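Local coordinates for maltose/maltodextrin-binding protein (Thermus thermophilus, PDB 2GH9), which binds maltotriose and probably delivers such maltodextrins to a membrane transporter, as periplasmic solute-binding proteins of this family do, at residues V5-G10 with V34-F39; S114-Y119 with A323-V328; F160-A165 with P253-A258; A298-G303 with E317-V322. All blocks are in the same frame, centred on the assembly; numbering follows the deposited sequence.

Interaction 1 of 4, residues V5-G10 with V34-F39; sequences VWTHFG and VVEVPF. With GLC (alpha-D-glucopyranose), chain B; GLC (alpha-D-glucopyranose), chain C.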
loop_
_atom_site.group_PDB
_atom_site.type_symbol
_atom_site.label_atom_id
_atom_site.label_comp_id
_atom_site.label_asym_id
_atom_site.label_seq_id
_atom_site.Cartn_x
_atom_site.Cartn_y
_atom_site.Cartn_z
ATOM N N VAL A 5 -1.325 18.701 10.146
ATOM C CA VAL A 5 -1.168 17.308 9.725
ATOM C C VAL A 5 -1.649 17.185 8.290
ATOM O O VAL A 5 -2.770 17.538 8.002
ATOM C CB VAL A 5 -2.016 16.353 10.599
ATOM C CG1 VAL A 5 -1.839 14.862 10.173
ATOM C CG2 VAL A 5 -1.662 16.533 12.048
ATOM N N TRP A 6 -0.784 16.707 7.399
ATOM C CA TRP A 6 -1.220 16.252 6.073
ATOM C C TRP A 6 -1.626 14.798 6.142
ATOM O O TRP A 6 -0.897 13.985 6.730
ATOM C CB TRP A 6 -0.102 16.413 5.054
ATOM C CG TRP A 6 0.101 17.815 4.625
ATOM C CD1 TRP A 6 -0.692 18.890 4.912
ATOM C CD2 TRP A 6 1.156 18.298 3.799
ATOM N NE1 TRP A 6 -0.174 20.021 4.342
ATOM C CE2 TRP A 6 0.953 19.684 3.635
ATOM C CE3 TRP A 6 2.271 17.695 3.195
ATOM C CZ2 TRP A 6 1.814 20.481 2.878
ATOM C CZ3 TRP A 6 3.123 18.484 2.446
ATOM C CH2 TRP A 6 2.889 19.872 2.293
ATOM N N THR A 7 -2.784 14.474 5.564
ATOM C CA THR A 7 -3.245 13.079 5.507
ATOM C C THR A 7 -3.912 12.729 4.177
ATOM O O THR A 7 -4.560 13.573 3.566
ATOM C CB THR A 7 -4.249 12.769 6.661
ATOM O OG1 THR A 7 -4.528 11.376 6.683
ATOM C CG2 THR A 7 -5.542 13.552 6.505
ATOM N N HIS A 8 -3.769 11.473 3.770
ATOM C CA HIS A 8 -4.460 10.916 2.593
ATOM C C HIS A 8 -5.689 10.095 2.988
ATOM O O HIS A 8 -6.343 9.454 2.144
ATOM C CB HIS A 8 -3.522 10.063 1.733
ATOM C CG HIS A 8 -2.786 8.983 2.476
ATOM N ND1 HIS A 8 -3.270 7.697 2.601
ATOM C CD2 HIS A 8 -1.563 8.980 3.066
ATOM C CE1 HIS A 8 -2.398 6.962 3.272
ATOM N NE2 HIS A 8 -1.341 7.710 3.543
ATOM N N PHE A 9 -6.015 10.128 4.275
ATOM C CA PHE A 9 -7.139 9.384 4.776
ATOM C C PHE A 9 -8.459 10.041 4.346
ATOM O O PHE A 9 -8.562 11.269 4.210
ATOM C CB PHE A 9 -7.119 9.307 6.315
ATOM C CG PHE A 9 -5.944 8.578 6.898
ATOM C CD1 PHE A 9 -5.080 7.823 6.115
ATOM C CD2 PHE A 9 -5.707 8.647 8.262
ATOM C CE1 PHE A 9 -4.014 7.168 6.671
ATOM C CE2 PHE A 9 -4.647 7.993 8.828
ATOM C CZ PHE A 9 -3.804 7.237 8.036
ATOM N N GLY A 10 -9.465 9.199 4.148
ATOM C CA GLY A 10 -10.837 9.647 3.983
ATOM C C GLY A 10 -11.740 8.785 4.812
ATOM O O GLY A 10 -11.276 7.879 5.514
ATOM N N VAL A 34 -6.116 19.220 10.580
ATOM C CA VAL A 34 -6.008 18.073 9.681
ATOM C C VAL A 34 -6.274 18.561 8.245
ATOM O O VAL A 34 -7.332 19.103 7.948
ATOM C CB VAL A 34 -6.957 16.953 10.137
ATOM C CG1 VAL A 34 -6.876 15.724 9.191
ATOM C CG2 VAL A 34 -6.627 16.560 11.592
ATOM N N VAL A 35 -5.283 18.408 7.376
ATOM C CA VAL A 35 -5.355 18.865 5.991
ATOM C C VAL A 35 -5.299 17.630 5.086
ATOM O O VAL A 35 -4.354 16.834 5.154
ATOM C CB VAL A 35 -4.232 19.903 5.675
ATOM C CG1 VAL A 35 -4.204 20.299 4.203
ATOM C CG2 VAL A 35 -4.398 21.169 6.539
ATOM N N GLU A 36 -6.344 17.463 4.278
ATOM C CA GLU A 36 -6.403 16.404 3.273
ATOM C C GLU A 36 -5.554 16.749 2.053
ATOM O O GLU A 36 -5.507 17.903 1.604
ATOM C CB GLU A 36 -7.841 16.128 2.853
ATOM C CG GLU A 36 -8.680 15.518 3.960
ATOM C CD GLU A 36 -10.177 15.761 3.761
ATOM O OE1 GLU A 36 -10.841 14.940 3.089
ATOM O OE2 GLU A 36 -10.686 16.767 4.306
ATOM N N VAL A 37 -4.861 15.730 1.561
ATOM C CA VAL A 37 -3.943 15.816 0.423
ATOM C C VAL A 37 -4.089 14.477 -0.286
ATOM O O VAL A 37 -4.059 13.429 0.384
ATOM C CB VAL A 37 -2.467 15.931 0.826
ATOM C CG1 VAL A 37 -1.582 16.228 -0.439
ATOM C CG2 VAL A 37 -2.237 16.937 1.985
ATOM N N PRO A 38 -4.272 14.492 -1.625
ATOM C CA PRO A 38 -4.287 13.192 -2.319
ATOM C C PRO A 38 -2.948 12.457 -2.140
ATOM O O PRO A 38 -1.856 13.076 -2.200
ATOM C CB PRO A 38 -4.517 13.566 -3.778
ATOM C CG PRO A 38 -4.944 14.999 -3.781
ATOM C CD PRO A 38 -4.407 15.626 -2.568
ATOM N N PHE A 39 -3.045 11.150 -1.921
ATOM C CA PHE A 39 -1.895 10.292 -1.639
ATOM C C PHE A 39 -0.756 10.509 -2.624
ATOM O O PHE A 39 0.405 10.645 -2.221
ATOM C CB PHE A 39 -2.340 8.819 -1.644
ATOM C CG PHE A 39 -1.204 7.835 -1.603
ATOM C CD1 PHE A 39 -0.645 7.463 -0.387
ATOM C CD2 PHE A 39 -0.690 7.292 -2.765
ATOM C CE1 PHE A 39 0.394 6.556 -0.348
ATOM C CE2 PHE A 39 0.374 6.387 -2.736
ATOM C CZ PHE A 39 0.909 6.020 -1.536
HETATM C C1 GLC B . -5.792 6.265 -0.426
HETATM C C2 GLC B . -5.352 5.326 0.696
HETATM C C3 GLC B . -3.963 4.795 0.401
HETATM C C4 GLC B . -3.965 4.089 -0.964
HETATM C C5 GLC B . -4.422 5.042 -2.081
HETATM C C6 GLC B . -4.598 4.297 -3.419
HETATM O O1 GLC B . -4.993 7.443 -0.363
HETATM O O2 GLC B . -5.405 5.996 1.975
HETATM O O3 GLC B . -3.502 3.907 1.432
HETATM O O4 GLC B . -2.632 3.744 -1.299
HETATM O O5 GLC B . -5.662 5.641 -1.710
HETATM O O6 GLC B . -5.084 5.171 -4.456
HETATM C C1 GLC C . -2.387 2.340 -1.483
HETATM C C2 GLC C . -1.192 1.947 -0.635
HETATM C C3 GLC C . 0.077 2.633 -1.189
HETATM C C4 GLC C . 0.275 2.402 -2.679
HETATM C C5 GLC C . -1.006 2.735 -3.439
HETATM C C6 GLC C . -0.880 2.354 -4.919
HETATM O O2 GLC C . -1.396 2.374 0.715
HETATM O O3 GLC C . 1.214 2.202 -0.473
HETATM O O4 GLC C . 1.366 3.213 -3.160
HETATM O O5 GLC C . -2.136 2.041 -2.862
HETATM O O6 GLC C . -1.718 3.157 -5.756
HETATM O O HOH W 1 -6.020 9.877 -1.082
#

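Interaction 2 of 4, residues S114-Y119 with A323-V328; sequences SVALIY and AGFSKV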
loop_
_atom_site.group_PDB
_atom_site.type_symbol
_atom_site.label_atom_id
_atom_site.label_comp_id
_atom_site.label_asym_id
_atom_site.label_seq_id
_atom_site.Cartn_x
_atom_site.Cartn_y
_atom_site.Cartn_z
ATOM N N SER A 114 -1.679 -4.754 2.730
ATOM C CA SER A 114 -1.346 -5.316 1.430
ATOM C C SER A 114 -2.628 -5.389 0.643
ATOM O O SER A 114 -3.716 -5.344 1.217
ATOM C CB SER A 114 -0.736 -6.726 1.580
ATOM O OG SER A 114 -1.742 -7.714 1.733
ATOM N N VAL A 115 -2.521 -5.519 -0.674
ATOM C CA VAL A 115 -3.690 -5.903 -1.447
ATOM C C VAL A 115 -4.029 -7.370 -1.218
ATOM O O VAL A 115 -3.210 -8.184 -0.762
ATOM C CB VAL A 115 -3.546 -5.601 -2.992
ATOM C CG1 VAL A 115 -3.400 -4.097 -3.209
ATOM C CG2 VAL A 115 -2.392 -6.413 -3.635
ATOM N N ALA A 116 -5.284 -7.682 -1.513
ATOM C CA ALA A 116 -5.825 -9.024 -1.404
ATOM C C ALA A 116 -7.113 -9.114 -2.245
ATOM O O ALA A 116 -7.653 -8.106 -2.708
ATOM C CB ALA A 116 -6.147 -9.362 0.038
ATOM N N LEU A 117 -7.594 -10.338 -2.398
ATOM C CA LEU A 117 -8.863 -10.598 -3.024
ATOM C C LEU A 117 -9.944 -10.313 -1.980
ATOM O O LEU A 117 -10.105 -11.058 -1.007
ATOM C CB LEU A 117 -8.939 -12.045 -3.529
ATOM C CG LEU A 117 -10.299 -12.403 -4.146
ATOM C CD1 LEU A 117 -10.472 -11.618 -5.437
ATOM C CD2 LEU A 117 -10.419 -13.890 -4.359
ATOM N N ILE A 118 -10.650 -9.203 -2.186
ATOM C CA ILE A 118 -11.760 -8.823 -1.343
ATOM C C ILE A 118 -13.035 -9.127 -2.144
ATOM O O ILE A 118 -13.239 -8.616 -3.245
ATOM C CB ILE A 118 -11.688 -7.361 -0.915
ATOM C CG1 ILE A 118 -10.282 -7.026 -0.390
ATOM C CG2 ILE A 118 -12.763 -7.056 0.168
ATOM C CD1 ILE A 118 -10.074 -5.507 -0.056
ATOM N N TYR A 119 -13.864 -9.999 -1.586
ATOM C CA TYR A 119 -15.062 -10.493 -2.280
ATOM C C TYR A 119 -16.319 -10.131 -1.519
ATOM O O TYR A 119 -16.372 -10.282 -0.298
ATOM C CB TYR A 119 -15.028 -12.021 -2.512
ATOM C CG TYR A 119 -14.835 -12.898 -1.308
ATOM C CD1 TYR A 119 -13.560 -13.207 -0.857
ATOM C CD2 TYR A 119 -15.930 -13.459 -0.629
ATOM C CE1 TYR A 119 -13.356 -14.004 0.220
ATOM C CE2 TYR A 119 -15.738 -14.262 0.466
ATOM C CZ TYR A 119 -14.447 -14.537 0.891
ATOM O OH TYR A 119 -14.200 -15.328 1.987
ATOM N N ALA A 323 -7.598 -11.583 10.969
ATOM C CA ALA A 323 -7.440 -13.010 10.604
ATOM C C ALA A 323 -7.272 -13.197 9.089
ATOM O O ALA A 323 -6.423 -13.984 8.643
ATOM C CB ALA A 323 -8.636 -13.833 11.099
ATOM N N GLY A 324 -8.065 -12.467 8.304
ATOM C CA GLY A 324 -7.963 -12.513 6.848
ATOM C C GLY A 324 -6.591 -12.079 6.340
ATOM O O GLY A 324 -5.939 -12.785 5.570
ATOM N N PHE A 325 -6.132 -10.920 6.772
ATOM C CA PHE A 325 -4.813 -10.455 6.333
ATOM C C PHE A 325 -3.612 -11.208 6.912
ATOM O O PHE A 325 -2.530 -11.213 6.287
ATOM C CB PHE A 325 -4.678 -8.940 6.508
ATOM C CG PHE A 325 -5.389 -8.163 5.446
ATOM C CD1 PHE A 325 -4.807 -7.990 4.192
ATOM C CD2 PHE A 325 -6.643 -7.647 5.670
ATOM C CE1 PHE A 325 -5.466 -7.305 3.202
ATOM C CE2 PHE A 325 -7.306 -6.953 4.676
ATOM C CZ PHE A 325 -6.708 -6.797 3.434
ATOM N N SER A 326 -3.793 -11.884 8.046
ATOM C CA SER A 326 -2.750 -12.756 8.608
ATOM C C SER A 326 -2.442 -13.963 7.718
ATOM O O SER A 326 -1.378 -14.573 7.816
ATOM C CB SER A 326 -3.125 -13.239 10.031
ATOM O OG SER A 326 -3.860 -14.470 10.021
ATOM N N LYS A 327 -3.371 -14.311 6.840
ATOM C CA LYS A 327 -3.172 -15.404 5.926
ATOM C C LYS A 327 -2.603 -14.905 4.595
ATOM O O LYS A 327 -2.159 -15.701 3.777
ATOM C CB LYS A 327 -4.494 -16.159 5.739
ATOM C CG LYS A 327 -4.943 -16.948 7.020
ATOM C CD LYS A 327 -4.042 -18.183 7.241
ATOM C CE LYS A 327 -4.008 -18.700 8.725
ATOM N NZ LYS A 327 -3.105 -17.918 9.635
ATOM N N VAL A 328 -2.617 -13.588 4.394
ATOM C CA VAL A 328 -2.113 -12.969 3.173
ATOM C C VAL A 328 -0.698 -12.437 3.378
ATOM O O VAL A 328 0.164 -12.635 2.521
ATOM C CB VAL A 328 -3.067 -11.839 2.663
ATOM C CG1 VAL A 328 -2.436 -11.086 1.488
ATOM C CG2 VAL A 328 -4.423 -12.394 2.290
#

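Interaction 3 of 4, residues F160-A165 with P253-A258; sequences FGFFKA and PVPPGA. Unlike the reference sequence in segment 253-258: Val254 (reference Ala).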
loop_
_atom_site.group_PDB
_atom_site.type_symbol
_atom_site.label_atom_id
_atom_site.label_comp_id
_atom_site.label_asym_id
_atom_site.label_seq_id
_atom_site.Cartn_x
_atom_site.Cartn_y
_atom_site.Cartn_z
ATOM N N PHE A 160 2.186 -6.021 -8.607
ATOM C CA PHE A 160 3.401 -6.691 -8.172
ATOM C C PHE A 160 3.191 -8.181 -7.884
ATOM O O PHE A 160 4.035 -8.993 -8.238
ATOM C CB PHE A 160 4.081 -6.019 -6.975
ATOM C CG PHE A 160 5.218 -6.839 -6.430
ATOM C CD1 PHE A 160 6.387 -6.989 -7.168
ATOM C CD2 PHE A 160 5.095 -7.525 -5.228
ATOM C CE1 PHE A 160 7.423 -7.763 -6.691
ATOM C CE2 PHE A 160 6.131 -8.322 -4.764
ATOM C CZ PHE A 160 7.296 -8.438 -5.501
ATOM N N GLY A 161 2.067 -8.553 -7.269
ATOM C CA GLY A 161 1.818 -9.947 -6.931
ATOM C C GLY A 161 1.892 -10.902 -8.106
ATOM O O GLY A 161 2.340 -12.037 -7.966
ATOM N N PHE A 162 1.458 -10.433 -9.260
ATOM C CA PHE A 162 1.611 -11.191 -10.504
ATOM C C PHE A 162 3.095 -11.251 -10.930
ATOM O O PHE A 162 3.568 -12.277 -11.402
ATOM C CB PHE A 162 0.756 -10.574 -11.615
ATOM C CG PHE A 162 -0.679 -10.395 -11.242
ATOM C CD1 PHE A 162 -1.358 -11.384 -10.550
ATOM C CD2 PHE A 162 -1.369 -9.237 -11.613
ATOM C CE1 PHE A 162 -2.693 -11.224 -10.190
ATOM C CE2 PHE A 162 -2.691 -9.071 -11.277
ATOM C CZ PHE A 162 -3.362 -10.063 -10.549
ATOM N N PHE A 163 3.830 -10.169 -10.732
ATOM C CA PHE A 163 5.267 -10.180 -11.013
ATOM C C PHE A 163 6.020 -11.178 -10.104
ATOM O O PHE A 163 6.896 -11.912 -10.573
ATOM C CB PHE A 163 5.873 -8.764 -10.939
ATOM C CG PHE A 163 5.650 -7.931 -12.186
ATOM C CD1 PHE A 163 6.702 -7.663 -13.067
ATOM C CD2 PHE A 163 4.406 -7.378 -12.452
ATOM C CE1 PHE A 163 6.509 -6.870 -14.206
ATOM C CE2 PHE A 163 4.199 -6.586 -13.597
ATOM C CZ PHE A 163 5.275 -6.330 -14.468
ATOM N N LYS A 164 5.638 -11.219 -8.830
ATOM C CA LYS A 164 6.153 -12.193 -7.862
ATOM C C LYS A 164 5.810 -13.644 -8.246
ATOM O O LYS A 164 6.700 -14.505 -8.287
ATOM C CB LYS A 164 5.647 -11.861 -6.448
ATOM C CG LYS A 164 6.229 -12.753 -5.348
ATOM C CD LYS A 164 6.102 -12.110 -3.974
ATOM C CE LYS A 164 6.844 -12.910 -2.922
ATOM N NZ LYS A 164 8.287 -12.920 -3.196
ATOM N N ALA A 165 4.549 -13.908 -8.567
ATOM C CA ALA A 165 4.157 -15.227 -9.048
ATOM C C ALA A 165 5.067 -15.702 -10.215
ATOM O O ALA A 165 5.576 -16.825 -10.207
ATOM C CB ALA A 165 2.686 -15.238 -9.468
ATOM N N PRO A 253 -5.780 -15.670 -6.433
ATOM C CA PRO A 253 -5.254 -16.863 -7.097
ATOM C C PRO A 253 -3.968 -16.640 -7.892
ATOM O O PRO A 253 -3.718 -15.550 -8.414
ATOM C CB PRO A 253 -6.391 -17.312 -8.026
ATOM C CG PRO A 253 -7.398 -16.248 -8.029
ATOM C CD PRO A 253 -7.186 -15.412 -6.796
ATOM N N VAL A 254 -3.156 -17.687 -7.959
ATOM C CA VAL A 254 -1.910 -17.632 -8.677
ATOM C C VAL A 254 -2.257 -17.628 -10.162
ATOM O O VAL A 254 -3.072 -18.449 -10.611
ATOM C CB VAL A 254 -0.993 -18.818 -8.297
ATOM C CG1 VAL A 254 0.403 -18.690 -8.953
ATOM C CG2 VAL A 254 -0.854 -18.877 -6.804
ATOM N N PRO A 255 -1.677 -16.672 -10.923
ATOM C CA PRO A 255 -1.980 -16.612 -12.363
ATOM C C PRO A 255 -1.525 -17.897 -13.065
ATOM O O PRO A 255 -0.569 -18.543 -12.612
ATOM C CB PRO A 255 -1.166 -15.415 -12.861
ATOM C CG PRO A 255 -0.732 -14.665 -11.656
ATOM C CD PRO A 255 -0.741 -15.611 -10.501
ATOM N N PRO A 256 -2.198 -18.261 -14.162
ATOM C CA PRO A 256 -1.825 -19.447 -14.915
ATOM C C PRO A 256 -0.454 -19.256 -15.592
ATOM O O PRO A 256 -0.169 -18.189 -16.137
ATOM C CB PRO A 256 -2.950 -19.569 -15.945
ATOM C CG PRO A 256 -3.433 -18.161 -16.133
ATOM C CD PRO A 256 -3.318 -17.531 -14.785
ATOM N N GLY A 257 0.401 -20.273 -15.519
ATOM C CA GLY A 257 1.763 -20.195 -16.062
ATOM C C GLY A 257 2.850 -19.724 -15.093
ATOM O O GLY A 257 4.043 -19.874 -15.386
ATOM N N ALA A 258 2.446 -19.136 -13.965
ATOM C CA ALA A 258 3.376 -18.654 -12.941
ATOM C C ALA A 258 3.943 -19.816 -12.129
ATOM O O ALA A 258 3.209 -20.668 -11.646
ATOM C CB ALA A 258 2.696 -17.629 -12.022
#

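Interaction 4 of 4, residues A298-G303 with E317-V322; sequences AFNQAG and EKDPVV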
loop_
_atom_site.group_PDB
_atom_site.type_symbol
_atom_site.label_atom_id
_atom_site.label_comp_id
_atom_site.label_asym_id
_atom_site.label_seq_id
_atom_site.Cartn_x
_atom_site.Cartn_y
_atom_site.Cartn_z
ATOM N N ALA A 298 -8.445 1.069 17.505
ATOM C CA ALA A 298 -9.532 1.933 17.068
ATOM C C ALA A 298 -9.469 2.198 15.567
ATOM O O ALA A 298 -10.467 2.072 14.857
ATOM C CB ALA A 298 -9.484 3.247 17.828
ATOM N N PHE A 299 -8.281 2.528 15.077
ATOM C CA PHE A 299 -8.119 2.770 13.651
ATOM C C PHE A 299 -8.495 1.522 12.843
ATOM O O PHE A 299 -9.158 1.638 11.837
ATOM C CB PHE A 299 -6.682 3.221 13.359
ATOM C CG PHE A 299 -6.474 3.781 11.971
ATOM C CD1 PHE A 299 -7.008 5.015 11.615
ATOM C CD2 PHE A 299 -5.715 3.093 11.033
ATOM C CE1 PHE A 299 -6.791 5.553 10.366
ATOM C CE2 PHE A 299 -5.480 3.650 9.743
ATOM C CZ PHE A 299 -5.999 4.867 9.419
ATOM N N ASN A 300 -8.089 0.335 13.279
ATOM C CA ASN A 300 -8.440 -0.897 12.568
ATOM C C ASN A 300 -9.939 -1.093 12.540
ATOM O O ASN A 300 -10.516 -1.485 11.525
ATOM C CB ASN A 300 -7.764 -2.113 13.203
ATOM C CG ASN A 300 -8.236 -3.451 12.592
ATOM O OD1 ASN A 300 -9.157 -4.056 13.091
ATOM N ND2 ASN A 300 -7.632 -3.861 11.481
ATOM N N GLN A 301 -10.580 -0.798 13.665
ATOM C CA GLN A 301 -12.014 -1.014 13.787
ATOM C C GLN A 301 -12.785 -0.051 12.914
ATOM O O GLN A 301 -13.742 -0.459 12.264
ATOM C CB GLN A 301 -12.439 -0.965 15.256
ATOM C CG GLN A 301 -11.825 -2.121 16.061
ATOM C CD GLN A 301 -12.190 -3.487 15.497
ATOM O OE1 GLN A 301 -11.357 -4.169 14.865
ATOM N NE2 GLN A 301 -13.440 -3.903 15.715
ATOM N N ALA A 302 -12.306 1.191 12.822
ATOM C CA ALA A 302 -12.907 2.210 11.952
ATOM C C ALA A 302 -12.741 1.884 10.471
ATOM O O ALA A 302 -13.659 2.121 9.647
ATOM C CB ALA A 302 -12.270 3.547 12.231
ATOM N N GLY A 303 -11.569 1.347 10.139
ATOM C CA GLY A 303 -11.200 1.045 8.760
ATOM C C GLY A 303 -10.842 -0.412 8.567
ATOM O O GLY A 303 -11.729 -1.266 8.381
ATOM N N GLU A 317 -6.754 -10.841 17.284
ATOM C CA GLU A 317 -6.442 -12.095 16.604
ATOM C C GLU A 317 -7.664 -12.702 15.913
ATOM O O GLU A 317 -7.538 -13.291 14.833
ATOM C CB GLU A 317 -5.836 -13.104 17.585
ATOM C CG GLU A 317 -5.294 -14.358 16.902
ATOM C CD GLU A 317 -4.707 -15.371 17.856
ATOM O OE1 GLU A 317 -4.759 -15.148 19.085
ATOM O OE2 GLU A 317 -4.201 -16.411 17.364
ATOM N N LYS A 318 -8.832 -12.538 16.535
ATOM C CA LYS A 318 -10.088 -13.109 16.052
ATOM C C LYS A 318 -10.930 -12.152 15.214
ATOM O O LYS A 318 -11.949 -12.567 14.671
ATOM C CB LYS A 318 -10.938 -13.622 17.228
ATOM C CG LYS A 318 -10.348 -14.804 17.942
ATOM C CD LYS A 318 -11.348 -15.378 18.944
ATOM C CE LYS A 318 -10.815 -16.644 19.601
ATOM N NZ LYS A 318 -11.914 -17.455 20.242
ATOM N N ASP A 319 -10.530 -10.881 15.119
ATOM C CA ASP A 319 -11.188 -9.963 14.198
ATOM C C ASP A 319 -11.052 -10.529 12.773
ATOM O O ASP A 319 -9.991 -11.020 12.395
ATOM C CB ASP A 319 -10.627 -8.536 14.295
ATOM C CG ASP A 319 -11.304 -7.582 13.327
ATOM O OD1 ASP A 319 -12.305 -6.934 13.692
ATOM O OD2 ASP A 319 -10.860 -7.511 12.165
ATOM N N PRO A 320 -12.147 -10.508 12.014
ATOM C CA PRO A 320 -12.184 -11.069 10.663
ATOM C C PRO A 320 -11.176 -10.458 9.669
ATOM O O PRO A 320 -10.604 -11.182 8.848
ATOM C CB PRO A 320 -13.607 -10.758 10.216
ATOM C CG PRO A 320 -14.366 -10.629 11.443
ATOM C CD PRO A 320 -13.462 -9.984 12.407
ATOM N N VAL A 321 -11.000 -9.140 9.746
ATOM C CA VAL A 321 -10.052 -8.409 8.900
ATOM C C VAL A 321 -8.629 -8.790 9.273
ATOM O O VAL A 321 -7.802 -9.044 8.398
ATOM C CB VAL A 321 -10.254 -6.861 9.000
ATOM C CG1 VAL A 321 -9.182 -6.103 8.200
ATOM C CG2 VAL A 321 -11.617 -6.462 8.519
ATOM N N VAL A 322 -8.339 -8.859 10.574
ATOM C CA VAL A 322 -6.993 -9.207 11.021
ATOM C C VAL A 322 -6.679 -10.669 10.674
ATOM O O VAL A 322 -5.627 -10.943 10.118
ATOM C CB VAL A 322 -6.783 -8.899 12.532
ATOM C CG1 VAL A 322 -5.404 -9.374 13.019
ATOM C CG2 VAL A 322 -6.943 -7.423 12.772
HETATM O O HOH W 2 -11.156 -4.583 11.240
#

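Interaction 1 of 4, residues V5-G10 with V34-F39
Three backbone hydrogen bonds join Val5, Thr7 and the 34-39 segment. Val35 N gives to Val5 O at 2.7 Å. Thr7 N gives to Val35 O at 2.9 Å, and Val37 N gives to Thr7 O at 3.0 Å. The apolar contacts fall on the two faces of this pairing. On one, Val37 CG2 sits over the face of the five-membered ring of Trp6, a CH-pi contact, while Val35 CB lies at the edge of that indole. On the other, Thr7 CG2 meets Val34 CG1 at 3.7 Å. The strands are the two parallel strands of a beta-alpha-beta unit, with helix 11-26 as the crossover. Past their C-terminal ends lies the maltotriose pocket. There the edge of the Phe39 ring points at the face of His8, a T-shaped pair with planes at 82°. Phe9 CD1 lies over the opposite face of His8, toward its rim. His8 CG sits between its backbone N and carbonyl carbon, chi1 53°, which turns the imidazole to the sugar. His8 ND1 hydrogen-bonds O2 of the chain B glucose at 2.8 Å. Without the imidazole, as with an alanine here, that hydroxyl would probably lose this partner and the Phe39 edge its ring. Phe39 CZ reaches O4 of the chain C glucose at 3.3 Å.

Interaction 2 of 4, residues S114-Y119 with A323-V328
Phe325 and Val328, in the 323-328 segment at the C-terminal part of helix 320-326, reach Ser114 and Ala116. Strand 116-120 lies inside a four-stranded mixed sheet, between strands 227-232 and 247-250. The contact therefore sets a helix end against the start of a central strand of that sheet. It is buried, and no hydrogen bond crosses it.

Phe325 carries much of it. The CB bond points toward the strand segment. CG stands anti to the carbonyl carbon, chi1 -77°, and this sends the ring on in the same direction. One side of the ring does the touching. Phe325 CD1 comes first, 3.9 Å from Ser114 OG. Phe325 CE1 goes deepest, 3.3 Å from Ser114 O and 3.8 Å from Ala116 CB, both met obliquely. Phe325 CZ, at the tip, is 4.0 Å from Ser114 O. This carbonyl oxygen is buried by the contact and has no hydrogen-bonding partner in the model. Ring carbons are what it meets here. Phe325 also touches Ile249 of strand 247-250 and Pro234.

Val328 adds its two methyls. CG2 rests near Ala116 CB, and Val328 CG1 lies 3.5 Å from Ser114 OG. Ser114 OG gives its proton to Val115 O at 2.9 Å, from above the carbonyl plane, and Val328 CG1 also lies 3.8 Å from this same Val115 O.

Interaction 3 of 4, residues F160-A165 with P253-A258
Ala165 N gives a hydrogen bond to Gly161 O at 3.0 Å, which fixes the helical turn that presents Ala165 to the 253-258 loop. No hydrogen bond joins the two segments themselves. A backbone bond between Ala165 and Asn260 ties the helix to the same loop a little further on. The contact is made by carbon atoms. Ala165 CB points toward the loop and meets three of its residues. Pro255 CD lies 3.6 Å from Ala165 CB. Ala258 CB is closer, 3.5 Å from Ala165 CB, a tight fit for two methyl carbons. The Ala258 methyl carbon, CB, also lies 3.5 Å from Ala165 O. Val254 CG1 is the more distant third partner. The loop keeps Pro255 and Ala258 together through a type II beta turn, with Gly257 at its third position. This turn lies between strands 247-250 and 265-273 and packs on helix 156-166. One helical turn before Ala165, Phe162 reaches the same proline. Its CG stands anti to the carbonyl carbon, chi1 -53°, and the ring extends to the loop. There Phe162 CD1 touches Pro255 CG at 3.5 Å, the two side chains crossing at a slant. Phe198 of helix 189-204 stands edge-to-face with the Phe162 ring and also touches Pro255.

Interaction 4 of 4, residues A298-G303 with E317-V322
In the 298-303 segment, Asn300 is the first residue to meet 317-322. Its CG lies anti to the backbone N, chi1 173°, which carries the amide toward that segment. Asn300 ND2 gives a hydrogen bond to Arg305 O and lies 3.9 Å from Val322 CG2. Asn300 OD1 and Asp319 OD2 are 4.0 Å apart, with a water between them. This water is 2.8 Å from Asn300 OD1 and 3.1 Å from Asp319 OD2. The amide and carboxylate planes stand 79° apart. The side chains of Gln301 and Asp319 come from opposite directions to meet. Asp319 OD2 accepts from Val322 N at 3.3 Å on its anti lone pair. Asp319 OD2 also takes a weak bond from Val321 N at 2.9 Å. Were this aspartate an alanine, the N-H groups of Val321 and Val322 would probably be left without their cap and the water without one of its anchors. Asp319 is thus the N-cap of helix 320-326, which is set beside the C-terminal end of helix 293-302.

In the fold
The order along the chain is interaction 1 first, then the 114-119 strand of interaction 2. Interactions 3 and 4 follow, before the 323-328 segment closes interaction 2. Interaction 1 belongs to the eight-stranded mixed sheet, interaction 2 to the four-stranded one. Helix 320-326 is shared by interactions 2 and 4, whose centres are 12 Å apart. Interaction 4 also touches interaction 1, through Phe299 and Phe9. Interactions 1 and 3 lie on opposite sides of the chain's centre, their centres 33 Å apart. Maltotriose directly meets interaction 1. This suits the two-lobed solute-binding fold, in which the sugar is held between lobes.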